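Lactaldehyde dehydrogenase (PDB 2IMP) catalyses the irreversible, NAD-dependent oxidation of L-lactaldehyde to L-lactate and of glycolaldehyde to glycolate in Escherichia coli. Local coordinates at residues Gly296-Phe301 / Leu389-Phe394; Arg73-Gly78 / Ile186-Ile191; Asn303-Ala308 / Pro367-Asp372; Ala77-Arg82 / Val103-Thr108. All coordinates share one frame; numbering follows the deposited sequence.

Interaction 1. Residues Gly296-Phe301 / Leu389-Phe394; sequences GIYDQF and LPVVAF
The aromatic ring of Y298 is approached obliquely, neither squarely over a face nor squarely at an edge, by two aliphatic groups of the strand, the methyl of A393 and one branch of V391. The A393 CB lies beside the CD1-CE1 bond of Y298, 3.6 Å from each of its two carbons. Further along the ring, CE1 of Y298 meets CG1 of V391 at a looser 4.1 Å. On Y298 the ring carbon CG stands anti to the backbone N (chi1 -171°), which carries the ring out from the helix toward the strand. V391 likewise directs CG1 anti to its own N. Because residues alternate along a strand, V391 and A393 present their side chains to the same layer, while V392 and F394 face the other way. This is the alpha/beta layering of the catalytic domain: helix 298-310 follows strand 290-294 and lies against the sheet in which strand 388-394 runs parallel to 290-294. Within segment 296-301, F301 N bonds to I297 O (3.0 Å). F301 is turned to V291 and V293 of strand 290-294 and to helix 266-274, whereas Y298 also touches L371 of strand 368-371. A water links the phenol end of the ring to the strand. It donates to V391 O at 2.9 Å; its separation from Y298 OH, 2.5 Å, is so short that this half of the bridge is less certain in detail.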
loop_
_atom_site.group_PDB
_atom_site.type_symbol
_atom_site.label_atom_id
_atom_site.label_comp_id
_atom_site.label_asym_id
_atom_site.label_seq_id
_atom_site.Cartn_x
_atom_site.Cartn_y
_atom_site.Cartn_z
ATOM N N GLY A 296 26.460 35.836 -4.003
ATOM C CA GLY A 296 25.772 36.723 -3.082
ATOM C C GLY A 296 26.122 36.593 -1.612
ATOM O O GLY A 296 26.236 37.599 -0.915
ATOM N N ILE A 297 26.292 35.363 -1.133
ATOM C CA ILE A 297 26.602 35.136 0.273
ATOM C C ILE A 297 27.962 34.440 0.526
ATOM O O ILE A 297 28.345 34.201 1.670
ATOM C CB ILE A 297 25.471 34.306 0.945
ATOM C CG1 ILE A 297 25.680 34.251 2.460
ATOM C CG2 ILE A 297 25.440 32.894 0.361
ATOM C CD1 ILE A 297 24.591 33.497 3.194
ATOM N N TYR A 298 28.674 34.140 -0.555
ATOM C CA TYR A 298 29.969 33.474 -0.471
ATOM C C TYR A 298 30.882 33.958 0.680
ATOM O O TYR A 298 31.140 33.216 1.629
ATOM C CB TYR A 298 30.720 33.627 -1.795
ATOM C CG TYR A 298 31.972 32.783 -1.886
ATOM C CD1 TYR A 298 31.915 31.456 -2.318
ATOM C CD2 TYR A 298 33.210 33.301 -1.523
ATOM C CE1 TYR A 298 33.066 30.670 -2.386
ATOM C CE2 TYR A 298 34.365 32.524 -1.585
ATOM C CZ TYR A 298 34.286 31.212 -2.016
ATOM O OH TYR A 298 35.431 30.452 -2.076
ATOM N N ASP A 299 31.358 35.197 0.575
ATOM C CA ASP A 299 32.237 35.770 1.588
ATOM C C ASP A 299 31.774 35.566 3.041
ATOM O O ASP A 299 32.543 35.114 3.884
ATOM C CB ASP A 299 32.442 37.258 1.317
ATOM C CG ASP A 299 33.274 37.507 0.081
ATOM O OD1 ASP A 299 34.395 36.954 -0.003
ATOM O OD2 ASP A 299 32.811 38.254 -0.804
ATOM N N GLN A 300 30.526 35.914 3.326
ATOM C CA GLN A 300 30.001 35.712 4.665
ATOM C C GLN A 300 30.071 34.230 5.098
ATOM O O GLN A 300 30.590 33.906 6.167
ATOM C CB GLN A 300 28.546 36.173 4.742
ATOM C CG GLN A 300 28.343 37.664 4.911
ATOM C CD GLN A 300 26.871 38.030 4.944
ATOM O OE1 GLN A 300 26.176 37.941 3.931
ATOM N NE2 GLN A 300 26.382 38.426 6.116
ATOM N N PHE A 301 29.548 33.351 4.244
ATOM C CA PHE A 301 29.539 31.922 4.524
ATOM C C PHE A 301 30.935 31.314 4.775
ATOM O O PHE A 301 31.151 30.645 5.783
ATOM C CB PHE A 301 28.863 31.154 3.382
ATOM C CG PHE A 301 28.767 29.673 3.634
ATOM C CD1 PHE A 301 27.799 29.162 4.490
ATOM C CD2 PHE A 301 29.676 28.797 3.056
ATOM C CE1 PHE A 301 27.748 27.801 4.779
ATOM C CE2 PHE A 301 29.634 27.436 3.339
ATOM C CZ PHE A 301 28.666 26.938 4.198
ATOM N N LEU A 389 36.959 19.820 3.550
ATOM C CA LEU A 389 35.798 20.483 2.962
ATOM C C LEU A 389 36.109 21.386 1.749
ATOM O O LEU A 389 36.537 22.531 1.907
ATOM C CB LEU A 389 35.066 21.324 4.011
ATOM C CG LEU A 389 34.307 20.608 5.128
ATOM C CD1 LEU A 389 33.624 21.639 6.007
ATOM C CD2 LEU A 389 33.277 19.662 4.531
ATOM N N PRO A 390 35.900 20.869 0.530
ATOM C CA PRO A 390 36.161 21.655 -0.676
ATOM C C PRO A 390 34.976 22.606 -0.936
ATOM O O PRO A 390 33.817 22.192 -0.877
ATOM C CB PRO A 390 36.292 20.588 -1.752
ATOM C CG PRO A 390 35.285 19.566 -1.304
ATOM C CD PRO A 390 35.551 19.477 0.186
ATOM N N VAL A 391 35.272 23.870 -1.205
ATOM C CA VAL A 391 34.217 24.839 -1.468
ATOM C C VAL A 391 34.224 25.400 -2.899
ATOM O O VAL A 391 35.259 25.826 -3.411
ATOM C CB VAL A 391 34.274 26.026 -0.480
ATOM C CG1 VAL A 391 33.102 26.962 -0.737
ATOM C CG2 VAL A 391 34.245 25.517 0.955
ATOM N N VAL A 392 33.058 25.382 -3.525
ATOM C CA VAL A 392 32.908 25.871 -4.881
ATOM C C VAL A 392 31.791 26.911 -5.021
ATOM O O VAL A 392 30.649 26.671 -4.616
ATOM C CB VAL A 392 32.631 24.699 -5.858
ATOM C CG1 VAL A 392 32.388 25.226 -7.267
ATOM C CG2 VAL A 392 33.803 23.738 -5.848
ATOM N N ALA A 393 32.134 28.063 -5.581
ATOM C CA ALA A 393 31.153 29.113 -5.768
ATOM C C ALA A 393 30.328 28.931 -7.045
ATOM O O ALA A 393 30.780 28.289 -7.986
ATOM C CB ALA A 393 31.844 30.474 -5.779
ATOM N N PHE A 394 29.120 29.480 -7.055
ATOM C CA PHE A 394 28.253 29.392 -8.217
ATOM C C PHE A 394 27.321 30.606 -8.360
ATOM O O PHE A 394 27.117 31.349 -7.401
ATOM C CB PHE A 394 27.425 28.095 -8.170
ATOM C CG PHE A 394 26.356 28.080 -7.104
ATOM C CD1 PHE A 394 25.099 28.619 -7.352
ATOM C CD2 PHE A 394 26.611 27.528 -5.853
ATOM C CE1 PHE A 394 24.110 28.608 -6.372
ATOM C CE2 PHE A 394 25.629 27.512 -4.864
ATOM C CZ PHE A 394 24.378 28.054 -5.123
HETATM O O HOH W 1 35.485 28.649 -3.779
#

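Interaction 2. Residues Arg73-Gly78 / Ile186-Ile191; sequences RKISAG and IAFAKI. With SO4 (sulfate ion), chain C.
I75 and F188 meet through groups set anti to their backbone nitrogens: CG2 in I75, and CG in F188 (chi1 -172°), which brings the ring tip to the isoleucine methyl. I75 CG2 lies 3.8 Å from F188 CZ, and the two side chains cross at about a right angle. I191 reaches helix 65-81 with both branches, its CG2 lying 3.7 Å from I75 O and its CD1 3.7 Å from G78 O. At G78 the helices come close, with 5.9 Å between the CA atoms of G78 and I191; a beta carbon on this glycine would collide with I191 CG2. Helix 183-195 is the connection of a beta-alpha-beta unit between parallel strands 172-176 and 202-204 of the NAD-binding domain, and helix 65-81 packs across it, the axes of the two short segments running at 125° to each other. M163 of helix 155-168 touches both I75 and F188. R73 points elsewhere, to E117 of a neighbouring subunit in a salt bridge and, by a weak in-plane bond from NH1 to O2 (3.4 Å), to a sulfate probably left by crystallisation. Replacing R73 by an alanine is likely to leave E117 of the neighbouring subunit without this positive partner. The same sulfate is also hydrogen-bonded to S70.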
loop_
_atom_site.group_PDB
_atom_site.type_symbol
_atom_site.label_atom_id
_atom_site.label_comp_id
_atom_site.label_asym_id
_atom_site.label_seq_id
_atom_site.Cartn_x
_atom_site.Cartn_y
_atom_site.Cartn_z
ATOM N N ARG A 73 13.805 -8.380 20.292
ATOM C CA ARG A 73 13.678 -7.500 21.453
ATOM C C ARG A 73 14.607 -7.906 22.612
ATOM O O ARG A 73 15.085 -7.057 23.360
ATOM C CB ARG A 73 12.227 -7.461 21.934
ATOM C CG ARG A 73 11.378 -6.507 21.122
ATOM C CD ARG A 73 9.893 -6.754 21.280
ATOM N NE ARG A 73 9.156 -5.851 20.401
ATOM C CZ ARG A 73 7.949 -6.097 19.901
ATOM N NH1 ARG A 73 7.318 -7.232 20.190
ATOM N NH2 ARG A 73 7.377 -5.204 19.098
ATOM N N LYS A 74 14.842 -9.206 22.754
ATOM C CA LYS A 74 15.751 -9.681 23.782
ATOM C C LYS A 74 17.177 -9.218 23.484
ATOM O O LYS A 74 17.939 -8.891 24.393
ATOM C CB LYS A 74 15.716 -11.208 23.870
ATOM C CG LYS A 74 14.412 -11.741 24.427
ATOM C CD LYS A 74 14.384 -13.252 24.444
ATOM C CE LYS A 74 13.062 -13.752 25.001
ATOM N NZ LYS A 74 12.984 -15.243 24.934
ATOM N N ILE A 75 17.520 -9.191 22.197
ATOM C CA ILE A 75 18.840 -8.738 21.798
ATOM C C ILE A 75 19.042 -7.229 22.058
ATOM O O ILE A 75 20.063 -6.819 22.601
ATOM C CB ILE A 75 19.117 -9.046 20.307
ATOM C CG1 ILE A 75 19.179 -10.560 20.101
ATOM C CG2 ILE A 75 20.431 -8.392 19.874
ATOM C CD1 ILE A 75 19.267 -10.994 18.653
ATOM N N SER A 76 18.062 -6.417 21.671
ATOM C CA SER A 76 18.172 -4.988 21.915
ATOM C C SER A 76 18.287 -4.695 23.417
ATOM O O SER A 76 19.068 -3.843 23.832
ATOM C CB SER A 76 16.965 -4.238 21.338
ATOM O OG SER A 76 15.777 -4.578 22.026
ATOM N N ALA A 77 17.498 -5.411 24.215
ATOM C CA ALA A 77 17.555 -5.245 25.659
ATOM C C ALA A 77 18.947 -5.625 26.213
ATOM O O ALA A 77 19.441 -5.010 27.153
ATOM C CB ALA A 77 16.477 -6.093 26.327
ATOM N N GLY A 78 19.563 -6.633 25.599
ATOM C CA GLY A 78 20.888 -7.053 26.019
ATOM C C GLY A 78 21.894 -5.964 25.681
ATOM O O GLY A 78 22.830 -5.701 26.443
ATOM N N ILE A 186 31.904 -8.864 18.221
ATOM C CA ILE A 186 32.043 -9.980 19.139
ATOM C C ILE A 186 31.106 -9.772 20.336
ATOM O O ILE A 186 30.464 -10.699 20.809
ATOM C CB ILE A 186 33.506 -10.119 19.657
ATOM C CG1 ILE A 186 34.386 -10.742 18.572
ATOM C CG2 ILE A 186 33.542 -10.981 20.931
ATOM C CD1 ILE A 186 34.004 -12.164 18.225
ATOM N N ALA A 187 31.042 -8.529 20.804
ATOM C CA ALA A 187 30.156 -8.199 21.904
ATOM C C ALA A 187 28.681 -8.443 21.494
ATOM O O ALA A 187 27.862 -8.895 22.294
ATOM C CB ALA A 187 30.362 -6.750 22.325
ATOM N N PHE A 188 28.367 -8.149 20.235
ATOM C CA PHE A 188 27.019 -8.396 19.739
ATOM C C PHE A 188 26.709 -9.901 19.764
ATOM O O PHE A 188 25.622 -10.315 20.165
ATOM C CB PHE A 188 26.857 -7.854 18.310
ATOM C CG PHE A 188 25.436 -7.905 17.798
ATOM C CD1 PHE A 188 24.856 -9.112 17.416
ATOM C CD2 PHE A 188 24.680 -6.742 17.703
ATOM C CE1 PHE A 188 23.537 -9.158 16.951
ATOM C CE2 PHE A 188 23.363 -6.778 17.241
ATOM C CZ PHE A 188 22.793 -7.987 16.862
ATOM N N ALA A 189 27.684 -10.704 19.339
ATOM C CA ALA A 189 27.526 -12.155 19.338
ATOM C C ALA A 189 27.335 -12.737 20.762
ATOM O O ALA A 189 26.553 -13.670 20.964
ATOM C CB ALA A 189 28.729 -12.814 18.659
ATOM N N LYS A 190 28.063 -12.183 21.730
ATOM C CA LYS A 190 27.929 -12.637 23.108
ATOM C C LYS A 190 26.496 -12.440 23.629
ATOM O O LYS A 190 25.965 -13.280 24.357
ATOM C CB LYS A 190 28.910 -11.892 24.018
ATOM C CG LYS A 190 30.372 -12.235 23.784
ATOM C CD LYS A 190 31.273 -11.424 24.717
ATOM C CE LYS A 190 32.748 -11.783 24.545
ATOM N NZ LYS A 190 33.612 -11.029 25.506
ATOM N N ILE A 191 25.888 -11.319 23.247
ATOM C CA ILE A 191 24.511 -11.043 23.639
ATOM C C ILE A 191 23.551 -12.070 23.005
ATOM O O ILE A 191 22.659 -12.602 23.667
ATOM C CB ILE A 191 24.106 -9.607 23.237
ATOM C CG1 ILE A 191 24.854 -8.607 24.129
ATOM C CG2 ILE A 191 22.585 -9.426 23.358
ATOM C CD1 ILE A 191 24.771 -7.171 23.667
HETATM S S SO4 C . 7.947 -9.677 23.646
HETATM O O1 SO4 C . 9.111 -8.768 23.630
HETATM O O2 SO4 C . 7.517 -9.951 22.260
HETATM O O3 SO4 C . 8.319 -10.944 24.303
HETATM O O4 SO4 C . 6.842 -9.043 24.388
#

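Interaction 3. Residues Asn303-Ala308 / Pro367-Asp372; sequences NRLGEA and PTLLLD
Helix 303-308 passes strand 368-371 with G306 nearest to L369, their CA atoms 7.1 Å apart, too far for backbone bonding yet close enough for one leucine side chain to fill the separation. The pair belongs to the alpha/beta part of the catalytic domain, where helix 298-310 covers one side of the sheet and strand 368-371 runs between 388-394, its parallel neighbour, and 350-353, its antiparallel one. L369 takes part in both of the contacts and gives about half of the buried surface. With CG anti to the backbone N (chi1 177°) its side chain extends toward the helix and divides its two methyls between neighbouring helix residues. CD1 meets CD2 of L305 at a loose 4.4 Å, and L305 also packs on V274 of helix 266-274. L371, two residues on, has the same orientation but turns to Y298 and V302 instead. L370 faces the other way, toward V351 and I379. The strand itself is held from either side: L369 shares backbone bonds with A352 and F353, whereas T368 and L370 bond to L389. At its end D372 leaves the extended conformation for left-handed backbone angles, and its carboxylate forms a salt bridge with R350. The second methyl of L369 makes the closer approach to the helix: CD2 rests 3.9 Å from CA of G306, directly against the main chain.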
loop_
_atom_site.group_PDB
_atom_site.type_symbol
_atom_site.label_atom_id
_atom_site.label_comp_id
_atom_site.label_asym_id
_atom_site.label_seq_id
_atom_site.Cartn_x
_atom_site.Cartn_y
_atom_site.Cartn_z
ATOM N N ASN A 303 33.681 32.673 5.744
ATOM C CA ASN A 303 34.261 33.153 6.994
ATOM C C ASN A 303 33.691 32.430 8.231
ATOM O O ASN A 303 34.442 31.906 9.054
ATOM C CB ASN A 303 34.053 34.665 7.136
ATOM C CG ASN A 303 35.046 35.468 6.315
ATOM O OD1 ASN A 303 36.262 35.369 6.518
ATOM N ND2 ASN A 303 34.539 36.270 5.382
ATOM N N ARG A 304 32.367 32.409 8.352
ATOM C CA ARG A 304 31.750 31.719 9.474
ATOM C C ARG A 304 32.131 30.236 9.506
ATOM O O ARG A 304 32.400 29.678 10.569
ATOM C CB ARG A 304 30.226 31.857 9.431
ATOM C CG ARG A 304 29.731 33.262 9.731
ATOM C CD ARG A 304 28.235 33.282 10.009
ATOM N NE ARG A 304 27.748 34.639 10.250
ATOM C CZ ARG A 304 26.495 34.941 10.579
ATOM N NH1 ARG A 304 25.590 33.980 10.712
ATOM N NH2 ARG A 304 26.146 36.206 10.771
ATOM N N LEU A 305 32.159 29.615 8.330
ATOM C CA LEU A 305 32.537 28.213 8.235
ATOM C C LEU A 305 34.002 27.995 8.652
ATOM O O LEU A 305 34.333 27.013 9.320
ATOM C CB LEU A 305 32.317 27.695 6.806
ATOM C CG LEU A 305 32.621 26.213 6.545
ATOM C CD1 LEU A 305 31.779 25.339 7.463
ATOM C CD2 LEU A 305 32.345 25.874 5.089
ATOM N N GLY A 306 34.858 28.934 8.258
ATOM C CA GLY A 306 36.264 28.852 8.611
ATOM C C GLY A 306 36.438 28.946 10.116
ATOM O O GLY A 306 37.234 28.216 10.708
ATOM N N GLU A 307 35.694 29.853 10.742
ATOM C CA GLU A 307 35.766 30.013 12.189
ATOM C C GLU A 307 35.259 28.768 12.938
ATOM O O GLU A 307 35.814 28.376 13.965
ATOM C CB GLU A 307 34.962 31.239 12.628
ATOM C CG GLU A 307 35.540 32.561 12.147
ATOM C CD GLU A 307 34.638 33.739 12.455
ATOM O OE1 GLU A 307 34.297 33.935 13.643
ATOM O OE2 GLU A 307 34.271 34.470 11.507
ATOM N N ALA A 308 34.204 28.158 12.405
ATOM C CA ALA A 308 33.646 26.958 13.008
ATOM C C ALA A 308 34.640 25.787 13.001
ATOM O O ALA A 308 34.751 25.048 13.974
ATOM C CB ALA A 308 32.363 26.557 12.282
ATOM N N PRO A 367 41.321 19.468 10.536
ATOM C CA PRO A 367 40.164 19.899 9.761
ATOM C C PRO A 367 40.720 20.810 8.649
ATOM O O PRO A 367 41.395 21.803 8.923
ATOM C CB PRO A 367 39.334 20.663 10.787
ATOM C CG PRO A 367 39.594 19.895 12.037
ATOM C CD PRO A 367 41.092 19.675 11.977
ATOM N N THR A 368 40.442 20.453 7.405
ATOM C CA THR A 368 40.954 21.219 6.287
ATOM C C THR A 368 39.889 21.888 5.411
ATOM O O THR A 368 38.921 21.257 4.991
ATOM C CB THR A 368 41.838 20.324 5.405
ATOM O OG1 THR A 368 42.912 19.803 6.196
ATOM C CG2 THR A 368 42.399 21.106 4.229
ATOM N N LEU A 369 40.084 23.176 5.162
ATOM C CA LEU A 369 39.176 23.944 4.330
ATOM C C LEU A 369 39.836 24.398 3.016
ATOM O O LEU A 369 40.825 25.131 3.033
ATOM C CB LEU A 369 38.672 25.167 5.095
ATOM C CG LEU A 369 37.753 26.111 4.318
ATOM C CD1 LEU A 369 36.529 25.352 3.830
ATOM C CD2 LEU A 369 37.346 27.272 5.209
ATOM N N LEU A 370 39.291 23.943 1.894
ATOM C CA LEU A 370 39.833 24.304 0.595
ATOM C C LEU A 370 38.927 25.243 -0.217
ATOM O O LEU A 370 37.745 24.962 -0.421
ATOM C CB LEU A 370 40.127 23.040 -0.217
ATOM C CG LEU A 370 41.067 22.031 0.453
ATOM C CD1 LEU A 370 41.249 20.820 -0.449
ATOM C CD2 LEU A 370 42.407 22.688 0.742
ATOM N N LEU A 371 39.492 26.362 -0.657
ATOM C CA LEU A 371 38.741 27.326 -1.445
ATOM C C LEU A 371 39.195 27.394 -2.920
ATOM O O LEU A 371 40.131 26.707 -3.319
ATOM C CB LEU A 371 38.830 28.714 -0.799
ATOM C CG LEU A 371 38.448 28.810 0.688
ATOM C CD1 LEU A 371 38.364 30.283 1.095
ATOM C CD2 LEU A 371 37.111 28.121 0.941
ATOM N N ASP A 372 38.528 28.223 -3.711
ATOM C CA ASP A 372 38.861 28.339 -5.125
ATOM C C ASP A 372 38.980 26.978 -5.834
ATOM O O ASP A 372 39.792 26.797 -6.741
ATOM C CB ASP A 372 40.159 29.129 -5.312
ATOM C CG ASP A 372 40.029 30.567 -4.860
ATOM O OD1 ASP A 372 38.987 31.189 -5.167
ATOM O OD2 ASP A 372 40.965 31.078 -4.209
#

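Interaction 4. Residues Ala77-Arg82 / Val103-Thr108; sequences AGIRER and VEVAFT
This is a buried apolar contact between two helices, 65-81 and 98-116, near the C-terminal end of the first, with a water bridge beside it. I79 makes both contacts from the first helix. Its CG2, anti to the backbone N because chi1 is -70°, comes within 3.9 Å of V105 CG1, while its CD1 reaches T108 CG2 at 4.4 Å. The I79 and V105 side chains meet at a slant. V105 also packs on I86 and I90 of the intervening helix 83-94, and I79 on F188 and I191 of helix 183-195. T108 turns its hydroxyl back onto its own helix, OG1 donating to E104 O over 2.7 Å from 38° above the carbonyl plane; T108 N reaches that oxygen from the opposite face, so two donors grip it. At the polar margin a water accepts from R80 NE and donates to A106 O, both at 2.9 Å, and the arginine is further held through NH2 by D110 and D113. E104 pairs with K96 and accepts from F157 N. T108 touches F156, F157 and A160 of helix 155-168, which places the contact beside the helix that carries the lactate-binding R161, about 8 Å from T108 between side chains.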
loop_
_atom_site.group_PDB
_atom_site.type_symbol
_atom_site.label_atom_id
_atom_site.label_comp_id
_atom_site.label_asym_id
_atom_site.label_seq_id
_atom_site.Cartn_x
_atom_site.Cartn_y
_atom_site.Cartn_z
ATOM N N ALA A 77 17.498 -5.411 24.215
ATOM C CA ALA A 77 17.555 -5.245 25.659
ATOM C C ALA A 77 18.947 -5.625 26.213
ATOM O O ALA A 77 19.441 -5.010 27.153
ATOM C CB ALA A 77 16.477 -6.093 26.327
ATOM N N GLY A 78 19.563 -6.633 25.599
ATOM C CA GLY A 78 20.888 -7.053 26.019
ATOM C C GLY A 78 21.894 -5.964 25.681
ATOM O O GLY A 78 22.830 -5.701 26.443
ATOM N N ILE A 79 21.699 -5.323 24.529
ATOM C CA ILE A 79 22.577 -4.240 24.105
ATOM C C ILE A 79 22.528 -3.015 25.055
ATOM O O ILE A 79 23.570 -2.474 25.439
ATOM C CB ILE A 79 22.226 -3.777 22.669
ATOM C CG1 ILE A 79 22.615 -4.870 21.666
ATOM C CG2 ILE A 79 22.912 -2.443 22.365
ATOM C CD1 ILE A 79 22.164 -4.591 20.234
ATOM N N ARG A 80 21.319 -2.593 25.423
ATOM C CA ARG A 80 21.185 -1.466 26.335
ATOM C C ARG A 80 21.862 -1.741 27.701
ATOM O O ARG A 80 22.451 -0.846 28.302
ATOM C CB ARG A 80 19.707 -1.116 26.544
ATOM C CG ARG A 80 19.008 -0.624 25.281
ATOM C CD ARG A 80 17.645 0.001 25.581
ATOM N NE ARG A 80 16.983 0.452 24.357
ATOM C CZ ARG A 80 16.160 -0.295 23.628
ATOM N NH1 ARG A 80 15.878 -1.538 24.003
ATOM N NH2 ARG A 80 15.636 0.195 22.509
ATOM N N GLU A 81 21.772 -2.987 28.162
ATOM C CA GLU A 81 22.400 -3.390 29.419
ATOM C C GLU A 81 23.944 -3.248 29.393
ATOM O O GLU A 81 24.574 -2.968 30.409
ATOM C CB GLU A 81 22.042 -4.845 29.746
ATOM C CG GLU A 81 20.659 -5.046 30.340
ATOM C CD GLU A 81 20.258 -6.512 30.382
ATOM O OE1 GLU A 81 21.076 -7.338 30.843
ATOM O OE2 GLU A 81 19.127 -6.840 29.958
ATOM N N ARG A 82 24.525 -3.451 28.217
ATOM C CA ARG A 82 25.967 -3.345 28.042
ATOM C C ARG A 82 26.403 -2.110 27.220
ATOM O O ARG A 82 27.531 -2.056 26.726
ATOM C CB ARG A 82 26.494 -4.605 27.357
ATOM C CG ARG A 82 26.196 -5.871 28.123
ATOM C CD ARG A 82 26.730 -7.106 27.423
ATOM N NE ARG A 82 26.626 -8.262 28.305
ATOM C CZ ARG A 82 27.196 -9.441 28.080
ATOM N NH1 ARG A 82 27.922 -9.644 26.990
ATOM N NH2 ARG A 82 27.064 -10.412 28.972
ATOM N N VAL A 103 25.749 7.371 21.080
ATOM C CA VAL A 103 24.576 7.519 20.240
ATOM C C VAL A 103 24.387 6.296 19.314
ATOM O O VAL A 103 23.289 5.746 19.214
ATOM C CB VAL A 103 24.657 8.808 19.391
ATOM C CG1 VAL A 103 23.554 8.820 18.345
ATOM C CG2 VAL A 103 24.514 10.028 20.299
ATOM N N GLU A 104 25.469 5.871 18.664
ATOM C CA GLU A 104 25.381 4.704 17.798
ATOM C C GLU A 104 24.800 3.468 18.529
ATOM O O GLU A 104 23.910 2.796 18.013
ATOM C CB GLU A 104 26.752 4.336 17.226
ATOM C CG GLU A 104 26.661 3.211 16.201
ATOM C CD GLU A 104 28.009 2.762 15.664
ATOM O OE1 GLU A 104 28.999 3.504 15.828
ATOM O OE2 GLU A 104 28.070 1.669 15.064
ATOM N N VAL A 105 25.312 3.187 19.726
ATOM C CA VAL A 105 24.821 2.053 20.504
ATOM C C VAL A 105 23.322 2.172 20.869
ATOM O O VAL A 105 22.545 1.241 20.663
ATOM C CB VAL A 105 25.652 1.861 21.795
ATOM C CG1 VAL A 105 25.025 0.767 22.674
ATOM C CG2 VAL A 105 27.089 1.477 21.430
ATOM N N ALA A 106 22.934 3.325 21.410
ATOM C CA ALA A 106 21.537 3.547 21.752
ATOM C C ALA A 106 20.623 3.472 20.500
ATOM O O ALA A 106 19.551 2.873 20.535
ATOM C CB ALA A 106 21.382 4.893 22.436
ATOM N N PHE A 107 21.079 4.078 19.406
ATOM C CA PHE A 107 20.332 4.060 18.150
ATOM C C PHE A 107 20.163 2.628 17.596
ATOM O O PHE A 107 19.099 2.266 17.095
ATOM C CB PHE A 107 21.039 4.925 17.099
ATOM C CG PHE A 107 20.291 5.038 15.793
ATOM C CD1 PHE A 107 19.116 5.777 15.709
ATOM C CD2 PHE A 107 20.770 4.411 14.644
ATOM C CE1 PHE A 107 18.422 5.885 14.491
ATOM C CE2 PHE A 107 20.082 4.513 13.422
ATOM C CZ PHE A 107 18.915 5.250 13.347
ATOM N N THR A 108 21.230 1.835 17.694
ATOM C CA THR A 108 21.197 0.458 17.237
ATOM C C THR A 108 20.104 -0.366 17.961
ATOM O O THR A 108 19.370 -1.135 17.335
ATOM C CB THR A 108 22.578 -0.212 17.431
ATOM O OG1 THR A 108 23.540 0.465 16.617
ATOM C CG2 THR A 108 22.541 -1.675 17.022
HETATM O O HOH W 2 18.414 2.651 23.178
#

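Overall arrangement
The four contacts form two pairs, and from one pair to the other the centres lie 35 to 46 Å apart. Interactions 1 and 3 both use helix 298-310 and two adjacent strands of the catalytic-domain sheet, hydrogen-bonded to each other. Interactions 2 and 4 share A77 and G78 on helix 65-81, which joins them into one helical cluster. Interactions 2, 3 and 4 are buried, whereas interaction 1 is partly exposed. All four rest on apolar packing, but interactions 1 and 4 add a water bridge at the margin and interaction 2 has an arginine reaching a neighbouring subunit. The side chain of T108 in interaction 4 lies about 10 Å from the bound lactate; interactions 1 and 3 lie away from the known sites.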